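Local coordinates for protein cytosolic IMP-GMP specific 5'-nucleotidase (Legionella pneumophila subsp. pneumophila, PDB 4OHF) that probably hydrolyses the 5'-phosphate of purine nucleoside monophosphates such as IMP and GMP, as a magnesium-dependent cytosolic nucleotidase of the HAD superfamily, at residues Lys196-Arg200 with Tyr201-Ile205; Glu46-Ala49 with Glu50-Tyr54; Lys247-Phe250 with Phe251-Leu255. All blocks are in the same frame, centred on the assembly; numbering follows the deposited sequence.

In the fold
Along the chain contact 2 comes first, then contact 1, then contact 3, and none touches another. Contact 2 ends helix 33-51 among the helices 129-143 and 153-170, about 48 Å from contact 1 and about 32 Å from contact 3, centre to centre. Contacts 1 and 3, with centres about 26 Å apart, both belong to the HAD-like part built on the large mixed sheet. Contact 1 turns helix 189-200 into strand 204-208, beside strand 19-22; contact 3 packs against Leu208 at the far end of that same strand and places Lys247 beside the magnesium site. The strand thus runs from the end of helix 189-200 to the phosphate site.

Contact 1 (Lys196-Arg200 with Tyr201-Ile205); sequences KHFIR and YGKKI
His197 and Tyr201 meet one turn apart at the end of helix 189-200, their ring planes nearly perpendicular at 87° and the centroids 5.3 Å apart. The two rings meet aslant, and His197 NE2 comes to 3.5 Å from Tyr201 CE2. His197 carries its ring on the carbonyl side of the residue (chi1 -169°), which swings the imidazole forward to Tyr201. The tyrosine ring also lies with its edge along the helix end: CD2 is 3.5 Å from His197 O, and that oxygen sits in the ring plane. Beyond this pair the helix closes in a Schellman motif, with Gly202 at positive phi as its C-prime residue. Gly202 N donates to Ile199 O over 2.8 Å, reaching it from above the carbonyl plane, and Lys203 N donates to Phe198 O over 3.2 Å, at an N-H...O angle of 148°. Tyr201 N makes only weak bonds, to His197 O and Phe198 O. The hydrophobic contact that commonly accompanies such a motif is also present: Lys203 passes aslant of the Phe198 ring and sets its CG 3.9 Å from CD1. The lysine chain then bends at chi2 and carries NZ away to the carbonyl oxygens of Met14 and Pro442, while Phe198 and Lys203 both rest on Ile20 of strand 19-22. Farther along, Ile199 and Ile205 cross almost perpendicularly, with Ile205 CD1 3.6 Å from Ile199 CG1. Ile199 CA-H also points at Lys203 O, 3.5 Å from CA, just where the chain enters strand 204-208. Outside these segments Pro442 touches both His197 and Tyr201, and Cys362 of the second subunit packs on His197.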
loop_
_atom_site.group_PDB
_atom_site.type_symbol
_atom_site.label_atom_id
_atom_site.label_comp_id
_atom_site.label_asym_id
_atom_site.label_seq_id
_atom_site.Cartn_x
_atom_site.Cartn_y
_atom_site.Cartn_z
ATOM N N LYS B 196 21.794 40.872 -4.181
ATOM C CA LYS B 196 21.598 42.198 -4.731
ATOM C C LYS B 196 21.595 42.101 -6.245
ATOM O O LYS B 196 20.723 42.643 -6.916
ATOM C CB LYS B 196 22.698 43.138 -4.264
ATOM C CG LYS B 196 22.492 43.680 -2.866
ATOM C CD LYS B 196 23.421 44.850 -2.649
ATOM C CE LYS B 196 23.321 45.436 -1.256
ATOM N NZ LYS B 196 24.175 46.657 -1.118
ATOM N N HIS B 197 22.570 41.391 -6.783
ATOM C CA HIS B 197 22.635 41.218 -8.215
ATOM C C HIS B 197 21.260 40.794 -8.731
ATOM O O HIS B 197 20.627 41.511 -9.500
ATOM C CB HIS B 197 23.658 40.146 -8.567
ATOM C CG HIS B 197 23.979 40.077 -10.028
ATOM N ND1 HIS B 197 24.383 38.912 -10.647
ATOM C CD2 HIS B 197 23.972 41.034 -10.989
ATOM C CE1 HIS B 197 24.607 39.154 -11.928
ATOM N NE2 HIS B 197 24.366 40.434 -12.161
ATOM N N PHE B 198 20.799 39.626 -8.293
ATOM C CA PHE B 198 19.503 39.102 -8.720
ATOM C C PHE B 198 18.327 40.052 -8.521
ATOM O O PHE B 198 17.482 40.185 -9.404
ATOM C CB PHE B 198 19.196 37.775 -8.014
ATOM C CG PHE B 198 19.742 36.565 -8.721
ATOM C CD1 PHE B 198 18.914 35.487 -9.012
ATOM C CD2 PHE B 198 21.074 36.501 -9.104
ATOM C CE1 PHE B 198 19.406 34.362 -9.676
ATOM C CE2 PHE B 198 21.572 35.378 -9.766
ATOM C CZ PHE B 198 20.733 34.312 -10.052
ATOM N N ILE B 199 18.252 40.696 -7.366
ATOM C CA ILE B 199 17.149 41.608 -7.104
ATOM C C ILE B 199 17.188 42.752 -8.106
ATOM O O ILE B 199 16.162 43.184 -8.634
ATOM C CB ILE B 199 17.234 42.180 -5.687
ATOM C CG1 ILE B 199 17.210 41.037 -4.675
ATOM C CG2 ILE B 199 16.073 43.124 -5.442
ATOM C CD1 ILE B 199 17.585 41.448 -3.276
ATOM N N ARG B 200 18.397 43.225 -8.370
ATOM C CA ARG B 200 18.627 44.314 -9.298
ATOM C C ARG B 200 17.935 44.038 -10.633
ATOM O O ARG B 200 17.430 44.959 -11.269
ATOM C CB ARG B 200 20.131 44.478 -9.489
ATOM C CG ARG B 200 20.587 45.787 -10.073
ATOM C CD ARG B 200 22.113 45.838 -10.030
ATOM N NE ARG B 200 22.605 45.749 -8.652
ATOM C CZ ARG B 200 23.651 45.023 -8.261
ATOM N NH1 ARG B 200 24.007 45.021 -6.983
ATOM N NH2 ARG B 200 24.334 44.292 -9.139
ATOM N N TYR B 201 17.897 42.773 -11.044
ATOM C CA TYR B 201 17.264 42.378 -12.299
ATOM C C TYR B 201 15.784 42.027 -12.167
ATOM O O TYR B 201 15.229 41.341 -13.028
ATOM C CB TYR B 201 17.991 41.184 -12.918
ATOM C CG TYR B 201 19.269 41.520 -13.660
ATOM C CD1 TYR B 201 19.333 41.424 -15.052
ATOM C CD2 TYR B 201 20.432 41.885 -12.970
ATOM C CE1 TYR B 201 20.530 41.678 -15.741
ATOM C CE2 TYR B 201 21.631 42.141 -13.644
ATOM C CZ TYR B 201 21.673 42.034 -15.028
ATOM O OH TYR B 201 22.855 42.271 -15.694
ATOM N N GLY B 202 15.146 42.475 -11.092
ATOM C CA GLY B 202 13.726 42.207 -10.923
ATOM C C GLY B 202 13.341 40.878 -10.306
ATOM O O GLY B 202 12.175 40.500 -10.298
ATOM N N LYS B 203 14.324 40.162 -9.785
ATOM C CA LYS B 203 14.076 38.873 -9.158
ATOM C C LYS B 203 13.566 39.075 -7.730
ATOM O O LYS B 203 14.029 39.959 -7.021
ATOM C CB LYS B 203 15.372 38.078 -9.110
ATOM C CG LYS B 203 15.324 36.739 -9.784
ATOM C CD LYS B 203 15.133 36.873 -11.276
ATOM C CE LYS B 203 15.322 35.535 -11.957
ATOM N NZ LYS B 203 14.938 35.628 -13.387
ATOM N N LYS B 204 12.603 38.265 -7.312
ATOM C CA LYS B 204 12.090 38.359 -5.951
ATOM C C LYS B 204 12.695 37.192 -5.185
ATOM O O LYS B 204 12.700 36.067 -5.663
ATOM C CB LYS B 204 10.567 38.259 -5.922
ATOM C CG LYS B 204 9.835 39.549 -6.244
ATOM C CD LYS B 204 8.337 39.306 -6.119
ATOM C CE LYS B 204 7.502 40.533 -6.447
ATOM N NZ LYS B 204 6.038 40.182 -6.381
ATOM N N ILE B 205 13.206 37.464 -3.993
ATOM C CA ILE B 205 13.819 36.418 -3.204
ATOM C C ILE B 205 13.126 36.244 -1.868
ATOM O O ILE B 205 12.880 37.221 -1.160
ATOM C CB ILE B 205 15.303 36.749 -2.976
ATOM C CG1 ILE B 205 15.975 36.940 -4.331
ATOM C CG2 ILE B 205 15.982 35.640 -2.182
ATOM C CD1 ILE B 205 17.377 37.431 -4.239
#

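Contact 2 (Glu46-Ala49 with Glu50-Tyr54); sequences ERLA and ESFHY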
loop_
_atom_site.group_PDB
_atom_site.type_symbol
_atom_site.label_atom_id
_atom_site.label_comp_id
_atom_site.label_asym_id
_atom_site.label_seq_id
_atom_site.Cartn_x
_atom_site.Cartn_y
_atom_site.Cartn_z
ATOM N N GLU B 46 24.704 12.191 23.636
ATOM C CA GLU B 46 24.405 12.555 25.009
ATOM C C GLU B 46 22.972 12.181 25.354
ATOM O O GLU B 46 22.727 11.457 26.315
ATOM C CB GLU B 46 24.606 14.055 25.183
ATOM C CG GLU B 46 24.157 14.616 26.511
ATOM C CD GLU B 46 23.981 16.119 26.444
ATOM O OE1 GLU B 46 24.965 16.817 26.108
ATOM O OE2 GLU B 46 22.857 16.598 26.716
ATOM N N ARG B 47 22.029 12.673 24.558
ATOM C CA ARG B 47 20.607 12.409 24.773
ATOM C C ARG B 47 20.286 10.918 24.870
ATOM O O ARG B 47 19.255 10.535 25.425
ATOM C CB ARG B 47 19.775 13.049 23.655
ATOM C CG ARG B 47 18.275 12.846 23.790
ATOM C CD ARG B 47 17.776 13.397 25.105
ATOM N NE ARG B 47 18.019 14.829 25.203
ATOM C CZ ARG B 47 17.188 15.760 24.743
ATOM N NH1 ARG B 47 16.049 15.402 24.157
ATOM N NH2 ARG B 47 17.504 17.048 24.859
ATOM N N LEU B 48 21.168 10.080 24.331
ATOM C CA LEU B 48 20.972 8.634 24.377
ATOM C C LEU B 48 21.320 8.064 25.746
ATOM O O LEU B 48 20.550 7.305 26.331
ATOM C CB LEU B 48 21.827 7.941 23.318
ATOM C CG LEU B 48 21.277 7.956 21.896
ATOM C CD1 LEU B 48 22.290 7.326 20.953
ATOM C CD2 LEU B 48 19.955 7.198 21.860
ATOM N N ALA B 49 22.490 8.437 26.248
ATOM C CA ALA B 49 22.954 7.963 27.541
ATOM C C ALA B 49 22.121 8.519 28.686
ATOM O O ALA B 49 22.200 8.024 29.812
ATOM C CB ALA B 49 24.413 8.343 27.739
ATOM N N GLU B 50 21.318 9.540 28.400
ATOM C CA GLU B 50 20.504 10.158 29.435
ATOM C C GLU B 50 19.030 9.784 29.417
ATOM O O GLU B 50 18.535 9.177 30.365
ATOM C CB GLU B 50 20.664 11.678 29.376
ATOM C CG GLU B 50 22.117 12.119 29.542
ATOM C CD GLU B 50 22.284 13.623 29.673
ATOM O OE1 GLU B 50 23.446 14.084 29.780
ATOM O OE2 GLU B 50 21.256 14.339 29.673
ATOM N N SER B 51 18.323 10.132 28.349
ATOM C CA SER B 51 16.901 9.826 28.280
ATOM C C SER B 51 16.596 8.405 27.813
ATOM O O SER B 51 15.443 7.967 27.853
ATOM C CB SER B 51 16.182 10.837 27.378
ATOM O OG SER B 51 16.634 10.749 26.040
ATOM N N PHE B 52 17.617 7.676 27.377
ATOM C CA PHE B 52 17.403 6.309 26.921
ATOM C C PHE B 52 18.150 5.266 27.724
ATOM O O PHE B 52 17.980 4.069 27.500
ATOM C CB PHE B 52 17.740 6.181 25.438
ATOM C CG PHE B 52 16.582 6.492 24.545
ATOM C CD1 PHE B 52 15.601 5.538 24.308
ATOM C CD2 PHE B 52 16.428 7.762 24.002
ATOM C CE1 PHE B 52 14.475 5.843 23.544
ATOM C CE2 PHE B 52 15.306 8.080 23.235
ATOM C CZ PHE B 52 14.325 7.115 23.007
ATOM N N HIS B 53 18.981 5.719 28.655
ATOM C CA HIS B 53 19.711 4.807 29.525
ATOM C C HIS B 53 20.496 3.735 28.765
ATOM O O HIS B 53 20.223 2.541 28.891
ATOM C CB HIS B 53 18.717 4.146 30.493
ATOM C CG HIS B 53 17.765 5.114 31.134
ATOM N ND1 HIS B 53 16.457 4.787 31.429
ATOM C CD2 HIS B 53 17.924 6.406 31.514
ATOM C CE1 HIS B 53 15.853 5.837 31.957
ATOM N NE2 HIS B 53 16.719 6.832 32.019
ATOM N N TYR B 54 21.468 4.175 27.970
ATOM C CA TYR B 54 22.321 3.269 27.201
ATOM C C TYR B 54 23.628 3.076 27.975
ATOM O O TYR B 54 23.935 3.849 28.886
ATOM C CB TYR B 54 22.629 3.870 25.822
ATOM C CG TYR B 54 21.705 3.434 24.701
ATOM C CD1 TYR B 54 22.126 2.504 23.749
ATOM C CD2 TYR B 54 20.419 3.968 24.574
ATOM C CE1 TYR B 54 21.294 2.117 22.697
ATOM C CE2 TYR B 54 19.578 3.585 23.524
ATOM C CZ TYR B 54 20.024 2.661 22.592
ATOM O OH TYR B 54 19.203 2.284 21.556
#
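Arg47 and Ser51 face each other across the last turn of helix 33-51, and the arginine chain folds round the serine hydroxyl. From CB, with CG anti to the backbone N, the chain passes Ser51 OG first at CG, 3.5 Å away. It then bends at chi2 (58°), which lays CD alongside the same oxygen at 3.0 Å. A second bend at chi3 turns the guanidinium so that Ser51 OG lies at its edge, near its plane, while NH2 forms a salt bridge with Asp170. The hydroxyl itself donates to Arg47 O over 2.7 Å, at a C=O...OG angle of 153°. Ser51 N donates to that same carbonyl over 3.1 Å, from above its plane, so two donors of one residue grip a single acceptor. This is the familiar intrahelical bond of a serine to the carbonyl four residues earlier, here as the helix is ending. The bonds from Glu50 N to Glu46 O and from Phe52 N to Leu48 O are both weak, and His53 leaves helical geometry with positive phi. Next to Arg47, the Glu46 and Glu50 side chains cross aslant with their carboxylate planes 21° apart. Glu46 OE2 and Glu50 OE1 are 4.0 Å from each other, like charges that would probably repel mildly; both residues are exposed, so solvent can screen them. On the inner side one methyl of Leu48 serves two rings: CD2 lies 4.2 Å from Phe52 CD2 and 4.0 Å from Tyr54 CE2. Tyr54 OH bonds to Asp159. Leu48 also touches Leu135 and Leu139 of helix 129-143, while Arg47 and Phe52 lean on helix 153-170, in a helical region consistent with the cap that HAD nucleotidases insert after their first core strand.

Contact 3 (Lys247-Phe250 with Phe251-Leu255); sequences KPRF and FYDNL. With PO4 (phosphate ion), chain H.
The face of the Phe251 ring receives the edge of Phe250 in a T-shaped pair, the planes 86° apart and the centroids separated by 5.7 Å. Phe250 CD2 lies over that face, displaced toward the rim. At the end of the same ring, Phe251 CE1 meets Lys247 CG obliquely at 3.6 Å. The Tyr252 ring folds back over the start of the short helix: Arg249 CA stands over its face in a CH-pi contact, 3.9 Å from the centroid, while Pro248 CB and CG lie beside CE1 and OH. The tyrosine gets there because its CG sits between the backbone N and the carbonyl carbon (chi1 58°). Arg311 adds a cation-pi interaction with this ring. Lys247, ahead of a cis peptide bond to Pro248, slides along Phe251 and bends at chi3 to donate from NZ to phosphate O4 over 2.8 Å. NZ is also bonded to Leu208 O and Tyr300 OH, which fixes its position. The phosphate, probably from the crystallisation liquor, also accepts bonds from Thr209 OG1 and from the backbone N of Asp25 and Asn210; with the magnesium about 5 Å from the lysine side chain, this is a place consistent with the lysine of HAD motif III. Asp253 N closes the turn by donating to Arg249 O over 2.6 Å, in the carbonyl plane. One water joins the ends of the turn, donating to Arg249 O and accepting from Leu255 N. Arg249 and Asp253 run side by side without a salt bridge; the guanidinium instead hydrogen-bonds through NH1 to Asn254 and bridges through NH2 to Asp253, both of the third subunit, whose Arg249 bridges to Asp253 in return. The short, weakly bonded helix 249-252 and Pro248 lie against helix 309-315, at Leu312, and strand 204-208, at Leu208.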
loop_
_atom_site.group_PDB
_atom_site.type_symbol
_atom_site.label_atom_id
_atom_site.label_comp_id
_atom_site.label_asym_id
_atom_site.label_seq_id
_atom_site.Cartn_x
_atom_site.Cartn_y
_atom_site.Cartn_z
ATOM N N LYS B 247 8.844 21.870 6.276
ATOM C CA LYS B 247 9.085 21.158 5.032
ATOM C C LYS B 247 9.355 19.704 5.452
ATOM O O LYS B 247 9.826 19.445 6.562
ATOM C CB LYS B 247 10.312 21.740 4.328
ATOM C CG LYS B 247 10.129 23.157 3.822
ATOM C CD LYS B 247 11.457 23.770 3.352
ATOM C CE LYS B 247 12.421 23.963 4.537
ATOM N NZ LYS B 247 13.729 24.563 4.150
ATOM N N PRO B 248 9.103 18.741 4.564
ATOM C CA PRO B 248 8.597 18.884 3.202
ATOM C C PRO B 248 7.105 19.167 3.107
ATOM O O PRO B 248 6.620 19.641 2.067
ATOM C CB PRO B 248 8.954 17.546 2.573
ATOM C CG PRO B 248 8.739 16.607 3.721
ATOM C CD PRO B 248 9.399 17.334 4.874
ATOM N N ARG B 249 6.373 18.873 4.176
ATOM C CA ARG B 249 4.926 19.071 4.168
ATOM C C ARG B 249 4.496 20.439 3.677
ATOM O O ARG B 249 3.402 20.580 3.125
ATOM C CB ARG B 249 4.325 18.772 5.547
ATOM C CG ARG B 249 4.157 17.283 5.802
ATOM C CD ARG B 249 3.243 16.996 6.979
ATOM N NE ARG B 249 3.871 17.323 8.245
ATOM C CZ ARG B 249 3.368 17.005 9.433
ATOM N NH1 ARG B 249 4.030 17.350 10.536
ATOM N NH2 ARG B 249 2.215 16.349 9.521
ATOM N N PHE B 250 5.334 21.452 3.863
ATOM C CA PHE B 250 4.977 22.777 3.371
ATOM C C PHE B 250 4.677 22.711 1.862
ATOM O O PHE B 250 3.777 23.381 1.359
ATOM C CB PHE B 250 6.118 23.767 3.575
ATOM C CG PHE B 250 5.895 25.100 2.890
ATOM C CD1 PHE B 250 5.367 26.190 3.594
ATOM C CD2 PHE B 250 6.190 25.262 1.538
ATOM C CE1 PHE B 250 5.139 27.417 2.962
ATOM C CE2 PHE B 250 5.966 26.473 0.901
ATOM C CZ PHE B 250 5.434 27.559 1.620
ATOM N N PHE B 251 5.457 21.912 1.147
ATOM C CA PHE B 251 5.311 21.771 -0.289
ATOM C C PHE B 251 4.058 21.029 -0.748
ATOM O O PHE B 251 3.446 21.416 -1.731
ATOM C CB PHE B 251 6.543 21.068 -0.866
ATOM C CG PHE B 251 7.814 21.826 -0.675
ATOM C CD1 PHE B 251 8.793 21.366 0.201
ATOM C CD2 PHE B 251 8.032 23.015 -1.358
ATOM C CE1 PHE B 251 9.972 22.082 0.392
ATOM C CE2 PHE B 251 9.200 23.738 -1.176
ATOM C CZ PHE B 251 10.176 23.269 -0.298
ATOM N N TYR B 252 3.667 19.974 -0.040
ATOM C CA TYR B 252 2.510 19.198 -0.476
ATOM C C TYR B 252 1.298 19.157 0.443
ATOM O O TYR B 252 0.212 18.760 0.013
ATOM C CB TYR B 252 2.938 17.757 -0.788
ATOM C CG TYR B 252 3.581 17.035 0.375
ATOM C CD1 TYR B 252 4.963 16.807 0.405
ATOM C CD2 TYR B 252 2.813 16.563 1.434
ATOM C CE1 TYR B 252 5.559 16.121 1.460
ATOM C CE2 TYR B 252 3.401 15.872 2.503
ATOM C CZ TYR B 252 4.776 15.658 2.503
ATOM O OH TYR B 252 5.365 14.985 3.545
ATOM N N ASP B 253 1.469 19.546 1.700
ATOM C CA ASP B 253 0.355 19.522 2.636
ATOM C C ASP B 253 -0.491 20.791 2.533
ATOM O O ASP B 253 -0.357 21.549 1.573
ATOM C CB ASP B 253 0.883 19.330 4.048
ATOM C CG ASP B 253 -0.041 18.491 4.895
ATOM O OD1 ASP B 253 0.450 17.614 5.652
ATOM O OD2 ASP B 253 -1.270 18.717 4.793
ATOM N N ASN B 254 -1.370 21.025 3.503
ATOM C CA ASN B 254 -2.228 22.206 3.455
ATOM C C ASN B 254 -2.281 22.967 4.785
ATOM O O ASN B 254 -3.295 23.590 5.119
ATOM C CB ASN B 254 -3.636 21.796 3.053
ATOM C CG ASN B 254 -4.255 20.834 4.045
ATOM O OD1 ASN B 254 -5.413 20.445 3.907
ATOM N ND2 ASN B 254 -3.483 20.447 5.063
ATOM N N LEU B 255 -1.194 22.901 5.543
ATOM C CA LEU B 255 -1.102 23.588 6.818
ATOM C C LEU B 255 -1.258 25.097 6.567
ATOM O O LEU B 255 -0.833 25.610 5.536
ATOM C CB LEU B 255 0.249 23.238 7.449
ATOM C CG LEU B 255 0.437 21.709 7.462
ATOM C CD1 LEU B 255 1.780 21.321 8.049
ATOM C CD2 LEU B 255 -0.707 21.065 8.265
HETATM P P PO4 H . 16.226 25.361 7.186
HETATM O O1 PO4 H . 16.211 25.080 8.647
HETATM O O2 PO4 H . 17.286 24.569 6.530
HETATM O O3 PO4 H . 16.484 26.810 6.964
HETATM O O4 PO4 H . 14.916 24.981 6.600
HETATM O O HOH W 1 1.376 22.577 4.327
#